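Side-chain contacts in probable acetolactate synthase isozyme III (Small subunit) (Nitrosomonas europaea ATCC 19718, PDB 2PC6), which is probably a regulatory small subunit, built from two ACT-type domains and assembled with a second copy of itself: residues S26-N31 with T63-K68; M89-R94 with D134-A139; G112-V117 with Y122-T127. All coordinates share one frame; numbering follows the deposited sequence.

The three contacts sample both ACT-type halves of the chain. Interaction 1 lies in the first half, near the surface, and joins the turn after one helix to the next helix by one polar bond between long side chains. Its centre is 31 Å from that of interaction 2 and 36 Å from that of interaction 3, and it touches neither. Interactions 2 and 3 share the second half and its sheet. Interaction 2 is buried, wholly apolar packing of helix on strand; interaction 3, partly buried, is a hairpin with backbone bonds, apolar on one face and largely polar on the other. They meet where Met89 O and Val91 O approach Leu126 N and Ile124 N as probable hydrogen bonds.

Interaction 1: residues S26-N31 with T63-K68; sequences SARGYN and TKQLNK. With CA (calcium ion), chain E.
Tyr30 and Gln65 carry this contact through a single polar bond: Tyr30 OH donates to Gln65 OE1 at 3.1 Å. The donor lies in the carbonyl plane, with a C=O...O angle of 155°. Gln65 OE1 comes in at the edge of the tyrosine ring, near its plane, and passes Tyr30 CE2 at 3.7 Å. Ring and amide planes are 54° apart, so the groups do not stack. Gln65 reaches across because its chain runs extended beyond CG (chi2 168°), which carries the amide well clear of its helix.

Arg28 adds a looser approach. Its chain is extended from CG to NE, and Arg28 NH1 stops 3.6 Å from Gln65 NE2; both are donors, so this is proximity and not a bond. Closer in, Arg28 CB sits 3.6 Å above the plane of the Tyr30 ring, toward its rim. Gly29 lies between the two residues and leaves the helix with positive phi in a Schellman motif, the turn that brings Tyr30 round toward the second helix. There the ring also packs on Ile58, Gln61 and Ile62.

At the far end of 63-68, the backbone O of Asn67 binds the calcium ion at 2.4 Å. Two waters and the backbone O atoms of Leu69 and Val72 complete the ligands in the model. Leu66 of this helix reaches Val21 of helix 17-28. Two helices packed beside each other, with strands 3-12, 34-39, 45-54 and 72-77 making the antiparallel sheet, are the ferredoxin-like βαββαβ layout of an ACT domain.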
ATOM      1  N   SER A  26      -4.961  18.618  -1.895  1.00 52.33           N
ATOM      2  CA  SER A  26      -5.640  19.053  -3.090  1.00 51.94           C
ATOM      3  C   SER A  26      -5.887  20.542  -3.080  1.00 53.32           C
ATOM      4  O   SER A  26      -5.597  21.223  -4.072  1.00 54.18           O
ATOM      5  CB  SER A  26      -6.968  18.350  -3.201  1.00 51.65           C
ATOM      6  OG  SER A  26      -7.717  18.999  -4.187  1.00 49.45           O
ATOM      7  N   ALA A  27      -6.417  21.077  -1.983  1.00 53.31           N
ATOM      8  CA  ALA A  27      -6.793  22.482  -2.016  1.00 54.08           C
ATOM      9  C   ALA A  27      -5.639  23.344  -2.538  1.00 54.98           C
ATOM     10  O   ALA A  27      -5.873  24.368  -3.209  1.00 55.65           O
ATOM     11  CB  ALA A  27      -7.250  22.974  -0.629  1.00 53.99           C
ATOM     12  N   ARG A  28      -4.402  22.936  -2.220  1.00 55.07           N
ATOM     13  CA  ARG A  28      -3.224  23.779  -2.414  1.00 55.34           C
ATOM     14  C   ARG A  28      -2.235  23.179  -3.422  1.00 56.16           C
ATOM     15  O   ARG A  28      -1.127  23.706  -3.641  1.00 55.94           O
ATOM     16  CB  ARG A  28      -2.557  24.086  -1.075  1.00 54.80           C
ATOM     17  CG  ARG A  28      -3.058  25.399  -0.459  1.00 56.02           C
ATOM     18  CD  ARG A  28      -2.101  25.928   0.600  1.00 53.94           C
ATOM     19  NE  ARG A  28      -2.454  27.246   1.139  1.00 53.15           N
ATOM     20  CZ  ARG A  28      -3.311  27.438   2.148  1.00 54.37           C
ATOM     21  NH1 ARG A  28      -3.939  26.385   2.697  1.00 51.67           N
ATOM     22  NH2 ARG A  28      -3.552  28.686   2.600  1.00 50.87           N
ATOM     23  N   GLY A  29      -2.648  22.068  -4.036  1.00 56.38           N
ATOM     24  CA  GLY A  29      -1.965  21.550  -5.195  1.00 55.88           C
ATOM     25  C   GLY A  29      -0.685  20.852  -4.818  1.00 56.16           C
ATOM     26  O   GLY A  29       0.190  20.664  -5.680  1.00 56.21           O
ATOM     27  N   TYR A  30      -0.588  20.464  -3.544  1.00 55.90           N
ATOM     28  CA  TYR A  30       0.518  19.654  -3.035  1.00 55.76           C
ATOM     29  C   TYR A  30       0.517  18.294  -3.692  1.00 56.17           C
ATOM     30  O   TYR A  30      -0.549  17.730  -3.986  1.00 56.72           O
ATOM     31  CB  TYR A  30       0.417  19.478  -1.531  1.00 55.39           C
ATOM     32  CG  TYR A  30       0.454  20.764  -0.741  1.00 56.22           C
ATOM     33  CD1 TYR A  30       1.372  21.771  -1.063  1.00 56.39           C
ATOM     34  CD2 TYR A  30      -0.405  20.974   0.342  1.00 55.36           C
ATOM     35  CE1 TYR A  30       1.436  22.949  -0.346  1.00 55.39           C
ATOM     36  CE2 TYR A  30      -0.339  22.166   1.091  1.00 55.59           C
ATOM     37  CZ  TYR A  30       0.588  23.152   0.733  1.00 55.64           C
ATOM     38  OH  TYR A  30       0.701  24.348   1.439  1.00 55.81           O
ATOM     39  N   ASN A  31       1.716  17.786  -3.926  1.00 56.15           N
ATOM     40  CA  ASN A  31       1.904  16.526  -4.604  1.00 56.88           C
ATOM     41  C   ASN A  31       1.733  15.403  -3.596  1.00 55.90           C
ATOM     42  O   ASN A  31       2.192  15.485  -2.463  1.00 55.60           O
ATOM     43  CB  ASN A  31       3.275  16.510  -5.367  1.00 57.08           C
ATOM     44  CG  ASN A  31       4.021  15.172  -5.271  1.00 61.44           C
ATOM     45  OD1 ASN A  31       4.376  14.725  -4.178  1.00 65.63           O
ATOM     46  ND2 ASN A  31       4.320  14.548  -6.429  1.00 66.26           N
ATOM     47  N   THR A  63       3.256  19.748   6.751  1.00 53.71           N
ATOM     48  CA  THR A  63       3.426  19.144   8.054  1.00 53.66           C
ATOM     49  C   THR A  63       2.780  20.003   9.122  1.00 53.54           C
ATOM     50  O   THR A  63       2.108  19.498  10.018  1.00 53.69           O
ATOM     51  CB  THR A  63       4.928  18.933   8.310  1.00 53.46           C
ATOM     52  OG1 THR A  63       5.305  17.676   7.737  1.00 55.21           O
ATOM     53  CG2 THR A  63       5.256  18.922   9.755  1.00 53.51           C
ATOM     54  N   LYS A  64       2.959  21.310   9.010  1.00 53.60           N
ATOM     55  CA  LYS A  64       2.287  22.207   9.918  1.00 53.99           C
ATOM     56  C   LYS A  64       0.768  22.018   9.742  1.00 53.90           C
ATOM     57  O   LYS A  64       0.071  21.697  10.716  1.00 53.67           O
ATOM     58  CB  LYS A  64       2.748  23.664   9.728  1.00 54.22           C
ATOM     59  N   GLN A  65       0.266  22.152   8.511  1.00 53.73           N
ATOM     60  CA  GLN A  65      -1.182  22.013   8.303  1.00 54.03           C
ATOM     61  C   GLN A  65      -1.715  20.643   8.725  1.00 53.17           C
ATOM     62  O   GLN A  65      -2.822  20.559   9.251  1.00 53.27           O
ATOM     63  CB  GLN A  65      -1.603  22.273   6.863  1.00 54.41           C
ATOM     64  CG  GLN A  65      -1.651  23.713   6.413  1.00 57.47           C
ATOM     65  CD  GLN A  65      -1.793  23.769   4.884  1.00 63.04           C
ATOM     66  OE1 GLN A  65      -0.846  24.110   4.154  1.00 64.39           O
ATOM     67  NE2 GLN A  65      -2.959  23.347   4.394  1.00 64.93           N
ATOM     68  N   LEU A  66      -0.954  19.576   8.506  1.00 52.03           N
ATOM     69  CA  LEU A  66      -1.480  18.253   8.852  1.00 51.38           C
ATOM     70  C   LEU A  66      -1.702  18.082  10.351  1.00 51.14           C
ATOM     71  O   LEU A  66      -2.707  17.504  10.778  1.00 50.62           O
ATOM     72  CB  LEU A  66      -0.591  17.133   8.309  1.00 50.87           C
ATOM     73  CG  LEU A  66      -0.786  16.691   6.867  1.00 48.57           C
ATOM     74  CD1 LEU A  66       0.434  15.928   6.411  1.00 45.12           C
ATOM     75  CD2 LEU A  66      -1.964  15.820   6.796  1.00 46.04           C
ATOM     76  N   ASN A  67      -0.755  18.580  11.141  1.00 51.48           N
ATOM     77  CA  ASN A  67      -0.839  18.454  12.592  1.00 52.26           C
ATOM     78  C   ASN A  67      -2.049  19.170  13.156  1.00 52.25           C
ATOM     79  O   ASN A  67      -2.586  18.731  14.162  1.00 51.89           O
ATOM     80  CB  ASN A  67       0.444  18.924  13.286  1.00 52.39           C
ATOM     81  CG  ASN A  67       1.409  17.781  13.541  1.00 54.35           C
ATOM     82  OD1 ASN A  67       2.615  17.872  13.228  1.00 57.11           O
ATOM     83  ND2 ASN A  67       0.890  16.684  14.107  1.00 53.87           N
ATOM     84  N   LYS A  68      -2.468  20.245  12.481  1.00 52.37           N
ATOM     85  CA  LYS A  68      -3.612  21.035  12.879  1.00 53.18           C
ATOM     86  C   LYS A  68      -4.909  20.227  12.811  1.00 52.97           C
ATOM     87  O   LYS A  68      -5.817  20.481  13.618  1.00 53.23           O
ATOM     88  CB  LYS A  68      -3.758  22.312  12.019  1.00 53.65           C
ATOM     89  CG  LYS A  68      -3.071  23.567  12.566  1.00 54.60           C
TER
HETATM   90 CA    CA E 301      -3.734  17.039  15.408  1.00 73.11          CA
HETATM   91  O   HOH W   1      -3.143  17.896  17.416  1.00 74.64           O
HETATM   92  O   HOH W   2      -5.170  16.029  17.149  1.00 58.40           O

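Interaction 2: residues M89-R94 with D134-A139; sequences MLVKVR and DGFLQA
Met89, modelled as selenomethionine, meets two residues of the helix with neighbouring atoms of one side chain. Its SE lies 4.0 Å from Leu137 CD2, and its terminal CE lies 4.0 Å from Phe136 CD2. The chain runs out extended from the strand and then bends at its last torsion (chi3 71°), which separates the two contacts: selenium to the leucine branch, methyl to the ring. Val91 supplies the next point, with CG2 at 4.1 Å from Phe136 CE2. Adjacent ring carbons therefore receive a methyl each, both approaching obliquely. Phe136 and Val91 slide past each other in opposite directions, whereas Met89 lies aslant both of its partners.

In the second shell, several residues fix the phenylalanine. Phe110 meets its ring edge-to-face, and Leu106 and Leu126 also touch it. Leu137 extends its reach to Ile148 and Arg150 on strand 145-157, outermost in this chain's sheet, and Arg150 in turn forms a salt bridge with Asp134, one turn back in the same helix. Met89 and Val91 are set by backbone hydrogen bonds to Leu126 and Ile124. Lys92 lies on the sheet's other side, in a salt bridge with Glu147 and bonding to carbonyl oxygens of Ser157 and Gly159 of the second subunit.

The short axes run nearly parallel, 11° apart, with a closest approach of 11.2 Å, so the two elements meet here through side chains. Helix 130-139 thus lies along strand 83-94, an inner strand flanked by 121-128 and 145-157, with helix 98-109 bordering it at Phe136.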
HETATM    1  N   MSE A  89       4.625  -4.662  -5.165  1.00 46.27           N
HETATM    2  CA  MSE A  89       4.156  -4.405  -6.493  1.00 46.09           C
HETATM    3  C   MSE A  89       3.766  -5.698  -7.194  1.00 45.09           C
HETATM    4  O   MSE A  89       4.445  -6.728  -7.097  1.00 44.72           O
HETATM    5  CB  MSE A  89       5.239  -3.677  -7.255  1.00 45.97           C
HETATM    6  CG  MSE A  89       5.004  -3.573  -8.706  1.00 52.49           C
HETATM    7 SE   MSE A  89       6.389  -2.411  -9.531  1.00 70.83          SE
HETATM    8  CE  MSE A  89       7.926  -3.619  -9.380  1.00 56.93           C
ATOM      9  N   LEU A  90       2.669  -5.601  -7.921  1.00 44.48           N
ATOM     10  CA  LEU A  90       2.178  -6.616  -8.826  1.00 43.99           C
ATOM     11  C   LEU A  90       2.238  -6.091 -10.283  1.00 43.93           C
ATOM     12  O   LEU A  90       1.570  -5.095 -10.635  1.00 43.54           O
ATOM     13  CB  LEU A  90       0.724  -6.918  -8.460  1.00 44.07           C
ATOM     14  CG  LEU A  90       0.312  -8.207  -7.749  1.00 45.10           C
ATOM     15  CD1 LEU A  90       1.298  -8.719  -6.712  1.00 44.21           C
ATOM     16  CD2 LEU A  90      -1.061  -8.022  -7.150  1.00 42.31           C
ATOM     17  N   VAL A  91       2.999  -6.795 -11.122  1.00 42.73           N
ATOM     18  CA  VAL A  91       3.214  -6.426 -12.509  1.00 41.27           C
ATOM     19  C   VAL A  91       2.698  -7.542 -13.397  1.00 42.42           C
ATOM     20  O   VAL A  91       3.240  -8.675 -13.370  1.00 41.52           O
ATOM     21  CB  VAL A  91       4.714  -6.331 -12.791  1.00 40.35           C
ATOM     22  CG1 VAL A  91       4.930  -5.762 -14.138  1.00 38.81           C
ATOM     23  CG2 VAL A  91       5.344  -5.465 -11.775  1.00 41.59           C
ATOM     24  N   LYS A  92       1.677  -7.251 -14.202  1.00 41.85           N
ATOM     25  CA  LYS A  92       1.188  -8.271 -15.142  1.00 41.37           C
ATOM     26  C   LYS A  92       1.821  -8.022 -16.502  1.00 41.07           C
ATOM     27  O   LYS A  92       1.710  -6.932 -17.028  1.00 41.98           O
ATOM     28  CB  LYS A  92      -0.344  -8.266 -15.210  1.00 40.72           C
ATOM     29  CG  LYS A  92      -0.937  -9.082 -16.325  1.00 41.76           C
ATOM     30  CD  LYS A  92      -2.474  -8.890 -16.430  1.00 39.84           C
ATOM     31  CE  LYS A  92      -3.137  -9.312 -15.120  1.00 40.16           C
ATOM     32  NZ  LYS A  92      -4.596  -9.035 -15.109  1.00 40.49           N
ATOM     33  N   VAL A  93       2.486  -9.036 -17.046  1.00 40.92           N
ATOM     34  CA  VAL A  93       3.316  -8.899 -18.224  1.00 40.32           C
ATOM     35  C   VAL A  93       2.922  -9.923 -19.257  1.00 41.39           C
ATOM     36  O   VAL A  93       2.545 -11.051 -18.928  1.00 42.70           O
ATOM     37  CB  VAL A  93       4.844  -9.131 -17.920  1.00 41.17           C
ATOM     38  CG1 VAL A  93       5.425  -7.999 -17.121  1.00 37.43           C
ATOM     39  CG2 VAL A  93       5.077 -10.514 -17.206  1.00 38.66           C
ATOM     40  N   ARG A  94       3.011  -9.503 -20.508  1.00 40.95           N
ATOM     41  CA  ARG A  94       2.797 -10.319 -21.650  1.00 41.24           C
ATOM     42  C   ARG A  94       4.025 -11.206 -21.734  1.00 41.69           C
ATOM     43  O   ARG A  94       5.150 -10.720 -21.656  1.00 42.44           O
ATOM     44  CB  ARG A  94       2.681  -9.381 -22.861  1.00 40.88           C
ATOM     45  CG  ARG A  94       2.693 -10.008 -24.265  1.00 42.21           C
ATOM     46  CD  ARG A  94       1.539 -10.977 -24.519  1.00 42.52           C
ATOM     47  NE  ARG A  94       0.193 -10.414 -24.464  1.00 43.43           N
ATOM     48  CZ  ARG A  94      -0.772 -10.879 -23.679  1.00 44.60           C
ATOM     49  NH1 ARG A  94      -0.514 -11.884 -22.848  1.00 49.37           N
ATOM     50  NH2 ARG A  94      -1.985 -10.341 -23.696  1.00 41.97           N
ATOM     51  N   ASP A 134      11.800   0.223  -8.825  1.00 42.26           N
ATOM     52  CA  ASP A 134      12.110   1.046  -9.976  1.00 42.13           C
ATOM     53  C   ASP A 134      13.114   0.357 -10.931  1.00 42.55           C
ATOM     54  O   ASP A 134      13.001   0.508 -12.154  1.00 43.80           O
ATOM     55  CB  ASP A 134      12.591   2.451  -9.565  1.00 42.20           C
ATOM     56  CG  ASP A 134      11.494   3.292  -8.922  1.00 41.21           C
ATOM     57  OD1 ASP A 134      10.395   2.811  -8.637  1.00 45.98           O
ATOM     58  OD2 ASP A 134      11.701   4.459  -8.685  1.00 40.53           O
ATOM     59  N   GLY A 135      14.070  -0.402 -10.391  1.00 41.53           N
ATOM     60  CA  GLY A 135      15.077  -1.086 -11.210  1.00 40.31           C
ATOM     61  C   GLY A 135      14.462  -2.207 -12.034  1.00 39.86           C
ATOM     62  O   GLY A 135      14.837  -2.438 -13.211  1.00 39.12           O
ATOM     63  N   PHE A 136      13.509  -2.903 -11.419  1.00 38.99           N
ATOM     64  CA  PHE A 136      12.698  -3.842 -12.135  1.00 38.00           C
ATOM     65  C   PHE A 136      11.987  -3.182 -13.316  1.00 38.47           C
ATOM     66  O   PHE A 136      12.057  -3.685 -14.415  1.00 38.83           O
ATOM     67  CB  PHE A 136      11.658  -4.478 -11.242  1.00 36.63           C
ATOM     68  CG  PHE A 136      10.937  -5.604 -11.918  1.00 37.33           C
ATOM     69  CD1 PHE A 136      11.534  -6.863 -12.016  1.00 35.28           C
ATOM     70  CD2 PHE A 136       9.691  -5.396 -12.531  1.00 39.53           C
ATOM     71  CE1 PHE A 136      10.916  -7.933 -12.673  1.00 34.87           C
ATOM     72  CE2 PHE A 136       9.040  -6.432 -13.173  1.00 39.61           C
ATOM     73  CZ  PHE A 136       9.673  -7.747 -13.228  1.00 37.60           C
ATOM     74  N   LEU A 137      11.300  -2.070 -13.103  1.00 38.89           N
ATOM     75  CA  LEU A 137      10.580  -1.433 -14.201  1.00 39.40           C
ATOM     76  C   LEU A 137      11.484  -0.880 -15.266  1.00 39.68           C
ATOM     77  O   LEU A 137      11.106  -0.921 -16.430  1.00 39.66           O
ATOM     78  CB  LEU A 137       9.643  -0.315 -13.720  1.00 40.01           C
ATOM     79  CG  LEU A 137       8.544  -0.662 -12.692  1.00 40.61           C
ATOM     80  CD1 LEU A 137       7.841   0.654 -12.278  1.00 38.81           C
ATOM     81  CD2 LEU A 137       7.563  -1.681 -13.257  1.00 38.01           C
ATOM     82  N   GLN A 138      12.661  -0.351 -14.903  1.00 40.05           N
ATOM     83  CA  GLN A 138      13.633   0.081 -15.928  1.00 40.88           C
ATOM     84  C   GLN A 138      14.042  -1.130 -16.773  1.00 41.31           C
ATOM     85  O   GLN A 138      14.119  -1.050 -18.005  1.00 41.10           O
ATOM     86  CB  GLN A 138      14.863   0.754 -15.329  1.00 41.18           C
ATOM     87  CG  GLN A 138      14.977   2.295 -15.585  1.00 44.31           C
ATOM     88  N   ALA A 139      14.221  -2.271 -16.102  1.00 41.55           N
ATOM     89  CA  ALA A 139      14.732  -3.464 -16.754  1.00 41.93           C
ATOM     90  C   ALA A 139      13.698  -4.130 -17.642  1.00 42.44           C
ATOM     91  O   ALA A 139      14.066  -4.673 -18.630  1.00 43.11           O
ATOM     92  CB  ALA A 139      15.292  -4.437 -15.745  1.00 41.37           C
TER

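Interaction 3: residues G112-V117 with Y122-T127; sequences GNIIDV and YTIELT
Asn113 and Glu125 form the regular part of this antiparallel hairpin, a hydrogen-bonded pair in which Asn113 N meets Glu125 O at 2.8 Å on a lone pair in the carbonyl plane. Glu125 N returns to Asn113 O at 2.7 Å, with an almost straight N-H...O angle. Further on, Ile115 N reaches Thr123 O at 2.8 Å, nearly head-on to the carbonyl (173°), and Thr123 N donates to Asp116 O at 2.9 Å. Ile115 and Asp116 together thus face the single residue Thr123, a beta bulge, and Ile115 has its psi near zero there. Three CA-H...O contacts, from Ile114, Ile124 and Tyr122, lie between the stronger bonds.

The apolar contacts fall on one face. Ile114 CD1 sits 3.9 Å from the centroid of the Tyr122 ring, only 6° off its normal, a CH-pi contact, while Ile114 CG2 reaches Tyr122 CD1. With CG1 anti to the carbonyl carbon (chi1 -65°) and the chain extended beyond it, Ile114 carries CD1 over the ring. Ile114 CG1 also meets Ile124 CG1 at 3.9 Å. Val117 CG2 comes to the edge of the same ring, its side chain pointing the same way as the tyrosine. This face turns toward helices 98-109 and 130-139.

The other face is mixed, with polar groups beside Ile115. One water gives a hydrogen bond to Asp116 OD2 at 2.6 Å and receives one from Thr123 OG1 at 2.7 Å. Asp116 is further held by Arg158 and Gly159 of the second subunit, and Glu125 OE1 forms a salt bridge with Arg86 of that subunit.

The chemistry implies a two-sided hairpin: apolar contacts set it against helices 98-109 and 130-139 of its own chain, while the carboxylates, with Thr123 and Ile115 beside them, face the second subunit, whose arginines would probably favour the charged carboxylates.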
ATOM      1  N   GLY A 112      11.405 -11.866  -7.218  1.00 43.75           N
ATOM      2  CA  GLY A 112       9.961 -11.796  -7.168  1.00 43.50           C
ATOM      3  C   GLY A 112       9.314 -13.166  -7.329  1.00 44.54           C
ATOM      4  O   GLY A 112       9.996 -14.189  -7.443  1.00 45.35           O
ATOM      5  N   ASN A 113       7.987 -13.239  -7.323  1.00 43.36           N
ATOM      6  CA  ASN A 113       7.398 -14.553  -7.501  1.00 40.74           C
ATOM      7  C   ASN A 113       6.258 -14.444  -8.494  1.00 40.83           C
ATOM      8  O   ASN A 113       5.489 -13.477  -8.477  1.00 40.75           O
ATOM      9  CB  ASN A 113       6.899 -15.072  -6.186  1.00 40.64           C
ATOM     10  CG  ASN A 113       8.027 -15.357  -5.220  1.00 43.48           C
ATOM     11  OD1 ASN A 113       8.542 -16.478  -5.182  1.00 46.46           O
ATOM     12  ND2 ASN A 113       8.439 -14.351  -4.450  1.00 42.63           N
ATOM     13  N   ILE A 114       6.150 -15.423  -9.375  1.00 39.41           N
ATOM     14  CA  ILE A 114       5.037 -15.444 -10.259  1.00 39.51           C
ATOM     15  C   ILE A 114       3.834 -15.997  -9.506  1.00 39.75           C
ATOM     16  O   ILE A 114       3.912 -17.083  -8.913  1.00 39.11           O
ATOM     17  CB  ILE A 114       5.386 -16.203 -11.536  1.00 38.91           C
ATOM     18  CG1 ILE A 114       6.479 -15.403 -12.260  1.00 39.77           C
ATOM     19  CG2 ILE A 114       4.151 -16.393 -12.371  1.00 37.42           C
ATOM     20  CD1 ILE A 114       7.268 -16.169 -13.326  1.00 39.92           C
ATOM     21  N   ILE A 115       2.751 -15.224  -9.478  1.00 38.92           N
ATOM     22  CA  ILE A 115       1.580 -15.667  -8.737  1.00 39.27           C
ATOM     23  C   ILE A 115       0.305 -15.850  -9.568  1.00 39.38           C
ATOM     24  O   ILE A 115      -0.741 -16.077  -9.004  1.00 39.63           O
ATOM     25  CB  ILE A 115       1.290 -14.752  -7.555  1.00 39.54           C
ATOM     26  CG1 ILE A 115       1.045 -13.318  -8.056  1.00 41.33           C
ATOM     27  CG2 ILE A 115       2.430 -14.844  -6.563  1.00 38.31           C
ATOM     28  CD1 ILE A 115       0.327 -12.384  -7.078  1.00 41.84           C
ATOM     29  N   ASP A 116       0.410 -15.742 -10.893  1.00 39.25           N
ATOM     30  CA  ASP A 116      -0.692 -15.955 -11.801  1.00 39.60           C
ATOM     31  C   ASP A 116      -0.073 -16.319 -13.106  1.00 39.85           C
ATOM     32  O   ASP A 116       0.865 -15.676 -13.557  1.00 39.62           O
ATOM     33  CB  ASP A 116      -1.540 -14.692 -12.018  1.00 39.54           C
ATOM     34  CG  ASP A 116      -2.874 -14.985 -12.723  1.00 41.14           C
ATOM     35  OD1 ASP A 116      -3.271 -16.194 -12.817  1.00 42.70           O
ATOM     36  OD2 ASP A 116      -3.552 -14.025 -13.175  1.00 42.72           O
ATOM     37  N   VAL A 117      -0.571 -17.355 -13.745  1.00 40.45           N
ATOM     38  CA  VAL A 117       0.107 -17.738 -14.964  1.00 42.19           C
ATOM     39  C   VAL A 117      -0.809 -18.326 -15.992  1.00 42.63           C
ATOM     40  O   VAL A 117      -1.616 -19.185 -15.642  1.00 43.55           O
ATOM     41  CB  VAL A 117       1.355 -18.648 -14.699  1.00 42.52           C
ATOM     42  CG1 VAL A 117       1.134 -19.550 -13.528  1.00 41.63           C
ATOM     43  CG2 VAL A 117       1.728 -19.441 -15.943  1.00 42.88           C
ATOM     44  N   TYR A 122       2.229 -13.572 -17.306  1.00 40.88           N
ATOM     45  CA  TYR A 122       2.612 -13.809 -15.926  1.00 39.76           C
ATOM     46  C   TYR A 122       2.162 -12.629 -15.094  1.00 40.15           C
ATOM     47  O   TYR A 122       2.230 -11.469 -15.567  1.00 39.46           O
ATOM     48  CB  TYR A 122       4.118 -13.853 -15.794  1.00 39.29           C
ATOM     49  CG  TYR A 122       4.858 -15.039 -16.372  1.00 40.88           C
ATOM     50  CD1 TYR A 122       4.346 -16.326 -16.298  1.00 39.61           C
ATOM     51  CD2 TYR A 122       6.124 -14.864 -16.919  1.00 40.52           C
ATOM     52  CE1 TYR A 122       5.066 -17.383 -16.759  1.00 41.60           C
ATOM     53  CE2 TYR A 122       6.838 -15.903 -17.391  1.00 40.47           C
ATOM     54  CZ  TYR A 122       6.306 -17.161 -17.316  1.00 42.55           C
ATOM     55  OH  TYR A 122       7.037 -18.206 -17.785  1.00 44.18           O
ATOM     56  N   THR A 123       1.757 -12.889 -13.849  1.00 40.14           N
ATOM     57  CA  THR A 123       1.683 -11.806 -12.908  1.00 40.99           C
ATOM     58  C   THR A 123       2.770 -11.996 -11.895  1.00 41.58           C
ATOM     59  O   THR A 123       2.810 -13.028 -11.230  1.00 42.89           O
ATOM     60  CB  THR A 123       0.343 -11.691 -12.259  1.00 40.90           C
ATOM     61  OG1 THR A 123      -0.588 -11.369 -13.273  1.00 41.89           O
ATOM     62  CG2 THR A 123       0.324 -10.521 -11.281  1.00 40.14           C
ATOM     63  N   ILE A 124       3.667 -11.010 -11.802  1.00 41.88           N
ATOM     64  CA  ILE A 124       4.860 -11.090 -10.922  1.00 42.40           C
ATOM     65  C   ILE A 124       4.721 -10.250  -9.661  1.00 42.28           C
ATOM     66  O   ILE A 124       4.331  -9.099  -9.731  1.00 42.53           O
ATOM     67  CB  ILE A 124       6.130 -10.656 -11.695  1.00 41.77           C
ATOM     68  CG1 ILE A 124       6.285 -11.535 -12.957  1.00 44.22           C
ATOM     69  CG2 ILE A 124       7.363 -10.788 -10.818  1.00 41.34           C
ATOM     70  CD1 ILE A 124       7.325 -11.064 -13.978  1.00 40.97           C
ATOM     71  N   GLU A 125       5.051 -10.832  -8.509  1.00 43.75           N
ATOM     72  CA  GLU A 125       4.987 -10.124  -7.249  1.00 43.19           C
ATOM     73  C   GLU A 125       6.391  -9.723  -6.803  1.00 43.45           C
ATOM     74  O   GLU A 125       7.274 -10.573  -6.702  1.00 42.70           O
ATOM     75  CB  GLU A 125       4.375 -11.044  -6.235  1.00 44.35           C
ATOM     76  CG  GLU A 125       4.202 -10.454  -4.863  1.00 46.12           C
ATOM     77  CD  GLU A 125       4.321 -11.530  -3.786  1.00 56.66           C
ATOM     78  OE1 GLU A 125       3.467 -12.467  -3.659  1.00 56.37           O
ATOM     79  OE2 GLU A 125       5.320 -11.439  -3.046  1.00 65.55           O
ATOM     80  N   LEU A 126       6.585  -8.430  -6.532  1.00 44.13           N
ATOM     81  CA  LEU A 126       7.887  -7.902  -6.120  1.00 44.52           C
ATOM     82  C   LEU A 126       7.766  -7.111  -4.839  1.00 43.85           C
ATOM     83  O   LEU A 126       6.820  -6.352  -4.688  1.00 42.49           O
ATOM     84  CB  LEU A 126       8.330  -6.872  -7.132  1.00 46.42           C
ATOM     85  CG  LEU A 126       9.440  -7.234  -8.091  1.00 51.23           C
ATOM     86  CD1 LEU A 126       8.814  -7.478  -9.536  1.00 52.76           C
ATOM     87  CD2 LEU A 126      10.438  -6.048  -8.119  1.00 47.77           C
ATOM     88  N   THR A 127       8.749  -7.258  -3.946  1.00 43.36           N
ATOM     89  CA  THR A 127       8.833  -6.443  -2.766  1.00 43.60           C
ATOM     90  C   THR A 127      10.278  -5.978  -2.628  1.00 43.75           C
ATOM     91  O   THR A 127      11.200  -6.703  -2.991  1.00 44.84           O
ATOM     92  CB  THR A 127       8.416  -7.224  -1.547  1.00 43.28           C
ATOM     93  OG1 THR A 127       7.105  -7.741  -1.763  1.00 45.58           O
ATOM     94  CG2 THR A 127       8.268  -6.298  -0.375  1.00 47.88           C
TER
HETATM   95  O   HOH W   3      -3.111 -11.633 -12.322  1.00 35.05           O